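Local coordinates for SsfX3 (Streptomyces sp. SF2575, PDB 3SKV), which probably transfers a salicylyl group onto a tetracycline intermediate, using a GDSL/SGNH-type acyltransferase domain preceded by a jelly-roll domain, at residues Leu135-Asp140 with Thr161-Arg166; Leu57-Ala62 with Ser83-His88. The protein carries 1 engineered substitution. One frame throughout, in Å; residues are numbered along the deposited sequence.

Interaction 1: residues Leu135-Asp140 with Thr161-Arg166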
loop_
_atom_site.group_PDB
_atom_site.type_symbol
_atom_site.label_atom_id
_atom_site.label_comp_id
_atom_site.label_asym_id
_atom_site.label_seq_id
_atom_site.Cartn_x
_atom_site.Cartn_y
_atom_site.Cartn_z
ATOM N N LEU A 135 -10.622 16.084 1.481
ATOM C CA LEU A 135 -9.476 16.990 1.580
ATOM C C LEU A 135 -9.441 18.116 0.537
ATOM O O LEU A 135 -9.847 17.923 -0.613
ATOM C CB LEU A 135 -8.157 16.190 1.480
ATOM C CG LEU A 135 -7.857 15.136 2.545
ATOM C CD1 LEU A 135 -6.615 14.394 2.181
ATOM C CD2 LEU A 135 -7.673 15.750 3.912
ATOM N N LYS A 136 -8.862 19.261 0.935
ATOM C CA LYS A 136 -8.611 20.399 0.058
ATOM C C LYS A 136 -7.220 20.181 -0.567
ATOM O O LYS A 136 -6.276 19.838 0.142
ATOM C CB LYS A 136 -8.668 21.721 0.850
ATOM C CG LYS A 136 -9.124 22.877 -0.009
ATOM C CD LYS A 136 -8.389 24.181 0.279
ATOM C CE LYS A 136 -8.497 25.184 -0.857
ATOM N NZ LYS A 136 -7.815 24.733 -2.113
ATOM N N LEU A 137 -7.099 20.356 -1.884
ATOM C CA LEU A 137 -5.822 20.135 -2.586
ATOM C C LEU A 137 -4.974 21.374 -2.755
ATOM O O LEU A 137 -5.519 22.470 -2.904
ATOM C CB LEU A 137 -6.051 19.512 -3.982
ATOM C CG LEU A 137 -6.560 18.083 -4.039
ATOM C CD1 LEU A 137 -6.345 17.511 -5.411
ATOM C CD2 LEU A 137 -5.878 17.205 -3.001
ATOM N N ASP A 138 -3.635 21.172 -2.800
ATOM C CA ASP A 138 -2.578 22.169 -3.044
ATOM C C ASP A 138 -2.766 23.472 -2.255
ATOM O O ASP A 138 -2.695 24.585 -2.808
ATOM C CB ASP A 138 -2.407 22.427 -4.564
ATOM C CG ASP A 138 -2.284 21.167 -5.417
ATOM O OD1 ASP A 138 -1.472 20.277 -5.060
ATOM O OD2 ASP A 138 -2.984 21.080 -6.451
ATOM N N ALA A 139 -3.027 23.320 -0.953
ATOM C CA ALA A 139 -3.279 24.442 -0.064
ATOM C C ALA A 139 -2.938 24.073 1.368
ATOM O O ALA A 139 -3.076 22.910 1.761
ATOM C CB ALA A 139 -4.749 24.832 -0.144
ATOM N N ASP A 140 -2.501 25.076 2.147
ATOM C CA ASP A 140 -2.216 24.975 3.568
ATOM C C ASP A 140 -3.628 24.989 4.197
ATOM O O ASP A 140 -4.263 26.044 4.265
ATOM C CB ASP A 140 -1.364 26.184 4.003
ATOM C CG ASP A 140 -0.964 26.253 5.473
ATOM O OD1 ASP A 140 -1.520 25.463 6.294
ATOM O OD2 ASP A 140 -0.114 27.113 5.815
ATOM N N THR A 161 -4.600 7.916 -0.591
ATOM C CA THR A 161 -3.952 6.911 -1.427
ATOM C C THR A 161 -3.197 7.346 -2.680
ATOM O O THR A 161 -2.198 6.706 -3.019
ATOM C CB THR A 161 -4.892 5.719 -1.677
ATOM O OG1 THR A 161 -6.161 6.207 -2.106
ATOM C CG2 THR A 161 -5.074 4.838 -0.445
ATOM N N LEU A 162 -3.654 8.377 -3.392
ATOM C CA LEU A 162 -2.983 8.787 -4.638
ATOM C C LEU A 162 -2.383 10.205 -4.563
ATOM O O LEU A 162 -2.213 10.878 -5.594
ATOM C CB LEU A 162 -3.988 8.656 -5.810
ATOM C CG LEU A 162 -4.648 7.270 -5.959
ATOM C CD1 LEU A 162 -6.042 7.363 -6.598
ATOM C CD2 LEU A 162 -3.708 6.281 -6.644
ATOM N N LEU A 163 -2.045 10.638 -3.337
ATOM C CA LEU A 163 -1.581 11.975 -3.040
ATOM C C LEU A 163 -0.388 11.987 -2.114
ATOM O O LEU A 163 -0.242 11.107 -1.270
ATOM C CB LEU A 163 -2.723 12.649 -2.258
ATOM C CG LEU A 163 -3.714 13.625 -2.915
ATOM C CD1 LEU A 163 -4.249 13.142 -4.240
ATOM C CD2 LEU A 163 -4.879 13.843 -1.990
ATOM N N GLN A 164 0.382 13.070 -2.170
ATOM C CA GLN A 164 1.439 13.335 -1.201
ATOM C C GLN A 164 0.737 14.141 -0.090
ATOM O O GLN A 164 0.032 15.103 -0.377
ATOM C CB GLN A 164 2.577 14.148 -1.819
ATOM C CG GLN A 164 3.367 13.376 -2.853
ATOM C CD GLN A 164 4.457 14.217 -3.480
ATOM O OE1 GLN A 164 5.075 15.086 -2.849
ATOM N NE2 GLN A 164 4.772 13.919 -4.721
ATOM N N PHE A 165 0.854 13.708 1.143
ATOM C CA PHE A 165 0.185 14.362 2.277
ATOM C C PHE A 165 1.224 14.795 3.308
ATOM O O PHE A 165 2.006 13.962 3.748
ATOM C CB PHE A 165 -0.815 13.383 2.915
ATOM C CG PHE A 165 -1.666 13.954 4.030
ATOM C CD1 PHE A 165 -2.907 14.530 3.756
ATOM C CD2 PHE A 165 -1.261 13.845 5.359
ATOM C CE1 PHE A 165 -3.706 15.017 4.783
ATOM C CE2 PHE A 165 -2.052 14.346 6.389
ATOM C CZ PHE A 165 -3.281 14.910 6.101
ATOM N N ARG A 166 1.248 16.084 3.674
ATOM C CA ARG A 166 2.198 16.636 4.656
ATOM C C ARG A 166 1.413 17.185 5.837
ATOM O O ARG A 166 0.285 17.629 5.646
ATOM C CB ARG A 166 3.094 17.752 4.036
ATOM C CG ARG A 166 3.571 17.419 2.634
ATOM C CD ARG A 166 4.809 18.140 2.170
ATOM N NE ARG A 166 5.053 17.846 0.753
ATOM C CZ ARG A 166 4.795 18.680 -0.254
ATOM N NH1 ARG A 166 4.273 19.876 -0.018
ATOM N NH2 ARG A 166 5.062 18.322 -1.504
#
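With CG beside the backbone N and opposite the carbonyl carbon (chi1 -62°), Leu-135 sends its two methyls toward Phe-165, whose own CG lies anti to its backbone N (chi1 -175°) and carries the ring out to meet them. Both belong to the N-terminal domain, a jelly roll, where the loop between strands 128-134 and 141-145 folds over the beginning of strand 164-172. The contact is apolar throughout, and no hydrogen bond crosses it. CD1 of Leu-135 meets the ring obliquely, 4.0 Å from CE1 of Phe-165, and its CD2 reaches the same ring carbon at a slightly longer distance; the two side chains cross at about a right angle. A forked leucine suits this place because both CD1 and CD2 can reach the CD1-CE1 side of the ring, while the flat phenylalanine offers them apolar carbons that need no polar partner. The ring of Tyr-100 of strand 96-103 meets that of Phe-165 with the two planes nearly parallel, and Leu-135 touches that tyrosine as well, which makes a compact apolar cluster between strands and loop. Strand 96-103 also takes up polar groups of the loop: the hydroxyl of Tyr-100 is hydrogen-bonded to the backbone N of Lys-136, and Arg-99 forms a salt bridge with Asp-140. Leu-137 is exposed, yet the end of its side chain comes in to buried Leu-163. These two leucines also cross at about a right angle and are closest between branch ends, CD2 of Leu-137 lying 3.7 Å from CD2 of Leu-163.

Interaction 2: residues Leu57-Ala62 with Ser83-His88. Engineered in segment 83-88: His-88 (natural residue Cys).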
loop_
_atom_site.group_PDB
_atom_site.type_symbol
_atom_site.label_atom_id
_atom_site.label_comp_id
_atom_site.label_asym_id
_atom_site.label_seq_id
_atom_site.Cartn_x
_atom_site.Cartn_y
_atom_site.Cartn_z
ATOM N N LEU A 57 5.863 17.782 7.865
ATOM C CA LEU A 57 6.290 16.417 7.996
ATOM C C LEU A 57 5.655 15.583 6.895
ATOM O O LEU A 57 4.444 15.479 6.830
ATOM C CB LEU A 57 5.938 15.900 9.433
ATOM C CG LEU A 57 6.600 14.608 9.952
ATOM C CD1 LEU A 57 5.865 13.380 9.457
ATOM C CD2 LEU A 57 8.086 14.548 9.603
ATOM N N ALA A 58 6.468 15.044 6.004
ATOM C CA ALA A 58 6.014 14.193 4.903
ATOM C C ALA A 58 6.370 12.712 5.129
ATOM O O ALA A 58 7.551 12.365 5.183
ATOM C CB ALA A 58 6.626 14.665 3.597
ATOM N N PRO A 59 5.391 11.812 5.252
ATOM C CA PRO A 59 5.728 10.378 5.372
ATOM C C PRO A 59 6.126 9.877 3.969
ATOM O O PRO A 59 5.518 10.298 2.963
ATOM C CB PRO A 59 4.418 9.720 5.852
ATOM C CG PRO A 59 3.443 10.840 6.071
ATOM C CD PRO A 59 3.928 12.005 5.242
ATOM N N TRP A 60 7.187 9.046 3.893
ATOM C CA TRP A 60 7.672 8.458 2.641
ATOM C C TRP A 60 7.623 6.956 2.727
ATOM O O TRP A 60 7.789 6.383 3.801
ATOM C CB TRP A 60 9.101 8.903 2.323
ATOM C CG TRP A 60 9.217 10.297 1.775
ATOM C CD1 TRP A 60 9.028 11.468 2.451
ATOM C CD2 TRP A 60 9.706 10.656 0.476
ATOM N NE1 TRP A 60 9.286 12.541 1.623
ATOM C CE2 TRP A 60 9.745 12.071 0.417
ATOM C CE3 TRP A 60 10.138 9.914 -0.640
ATOM C CZ2 TRP A 60 10.168 12.760 -0.728
ATOM C CZ3 TRP A 60 10.542 10.597 -1.780
ATOM C CH2 TRP A 60 10.538 12.001 -1.826
ATOM N N ARG A 61 7.415 6.313 1.590
ATOM C CA ARG A 61 7.386 4.855 1.515
ATOM C C ARG A 61 8.704 4.274 0.962
ATOM O O ARG A 61 8.746 3.159 0.485
ATOM C CB ARG A 61 6.142 4.364 0.788
ATOM C CG ARG A 61 4.887 4.571 1.623
ATOM C CD ARG A 61 3.727 3.859 0.988
ATOM N NE ARG A 61 3.370 4.483 -0.276
ATOM C CZ ARG A 61 3.067 3.829 -1.390
ATOM N NH1 ARG A 61 3.037 2.500 -1.401
ATOM N NH2 ARG A 61 2.791 4.495 -2.501
ATOM N N ALA A 62 9.785 5.034 1.095
ATOM C CA ALA A 62 11.166 4.696 0.745
ATOM C C ALA A 62 12.082 5.688 1.509
ATOM O O ALA A 62 11.551 6.706 1.956
ATOM C CB ALA A 62 11.379 4.824 -0.750
ATOM N N SER A 83 -0.153 6.173 0.378
ATOM C CA SER A 83 -0.914 4.946 0.202
ATOM C C SER A 83 -0.534 3.872 1.249
ATOM O O SER A 83 0.630 3.450 1.339
ATOM C CB SER A 83 -0.707 4.423 -1.212
ATOM O OG SER A 83 -1.816 3.619 -1.571
ATOM N N GLY A 84 -1.522 3.486 2.060
ATOM C CA GLY A 84 -1.347 2.519 3.145
ATOM C C GLY A 84 -0.685 3.126 4.374
ATOM O O GLY A 84 -0.356 2.412 5.319
ATOM N N VAL A 85 -0.467 4.450 4.362
ATOM C CA VAL A 85 0.161 5.140 5.493
ATOM C C VAL A 85 -0.920 5.563 6.489
ATOM O O VAL A 85 -1.973 6.097 6.104
ATOM C CB VAL A 85 1.069 6.341 5.069
ATOM C CG1 VAL A 85 1.658 7.069 6.299
ATOM C CG2 VAL A 85 2.180 5.895 4.117
ATOM N N ARG A 86 -0.661 5.316 7.773
ATOM C CA ARG A 86 -1.577 5.766 8.812
ATOM C C ARG A 86 -0.913 6.381 10.011
ATOM O O ARG A 86 0.234 6.068 10.304
ATOM C CB ARG A 86 -2.733 4.794 9.124
ATOM C CG ARG A 86 -2.307 3.441 9.482
ATOM C CD ARG A 86 -2.453 2.432 8.380
ATOM N NE ARG A 86 -1.995 1.191 8.974
ATOM C CZ ARG A 86 -0.870 0.578 8.671
ATOM N NH1 ARG A 86 -0.167 0.957 7.617
ATOM N NH2 ARG A 86 -0.484 -0.479 9.364
ATOM N N LEU A 87 -1.579 7.358 10.616
ATOM C CA LEU A 87 -1.109 8.028 11.814
ATOM C C LEU A 87 -1.923 7.481 13.011
ATOM O O LEU A 87 -3.148 7.534 13.000
ATOM C CB LEU A 87 -1.228 9.562 11.667
ATOM C CG LEU A 87 -0.906 10.389 12.939
ATOM C CD1 LEU A 87 0.565 10.226 13.359
ATOM C CD2 LEU A 87 -1.233 11.864 12.743
ATOM N N HIS A 88 -1.235 6.901 14.005
ATOM C CA HIS A 88 -1.878 6.344 15.189
ATOM C C HIS A 88 -1.548 7.180 16.406
ATOM O O HIS A 88 -0.415 7.650 16.565
ATOM C CB HIS A 88 -1.383 4.918 15.475
ATOM C CG HIS A 88 -1.861 3.856 14.537
ATOM N ND1 HIS A 88 -2.002 2.563 14.962
ATOM C CD2 HIS A 88 -2.135 3.912 13.214
ATOM C CE1 HIS A 88 -2.397 1.867 13.903
ATOM N NE2 HIS A 88 -2.476 2.634 12.824
#
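At the buried side of the jelly-roll domain that adjoins the GDSL/SGNH domain, the end of strand 56-60 and the loop beyond it face the segment leading into strand 86-91, and the arginine that follows the strand carries the contact to the neighbouring domain. Val-85 meets two partners, one with each methyl: its CG1 packs 3.9 Å from CB of Pro-59, and its CG2 lies 3.9 Å from CG of Arg-61. The branched valine thus serves a rigid proline ring with one methyl and the aliphatic part of an arginine with the other. Beyond CG the Arg-61 chain bends at chi3 (-67°), which brings its guanidinium beside Ser-83. The carbonyl O of Ser-83 lies over one face of the group, 3.1 Å from Arg-61 CD; near NE the angle is too poor for a hydrogen bond. Ser-83 CB also rests above the guanidinium plane, toward its rim. The proper acceptors lie beyond the two segments: NE bonds to the carbonyl O of Gln-81 and NH1 to that of Ser-222. A leucine in place of Arg-61 would probably deprive the carbonyls of Gln-81 and Ser-222 of this donor and weaken the tie between the two domains. Arg-86 NH1 bonds to Gly-84 O at 2.7 Å and its NH2 makes a salt bridge with Asp-219. Each arginine therefore joins the two domains, because its charged head can bond across while the rest of it stays in the first.

Overall arrangement
Following the chain from the N terminus, interaction 2 comes first: strand 56-60 is followed by a loop region with the short helix 67-70, and residues 83-88 close it as the chain runs into strand 86-91. Interaction 1 opens later, after strand 128-134, and closes when residues 161-166 return at the start of strand 164-172. The two loops are thus in series, neither nested nor crossed. They nevertheless meet in space, with centres about 13 Å apart: Phe-165 O lies 3.1 Å from Pro-59 CD. Interaction 1 packs the connection from strand 128-134 of one sheet to strand 141-145 of another against the start of 164-172, a strand of the second sheet, whereas interaction 2 lies deeper, toward the GDSL/SGNH domain.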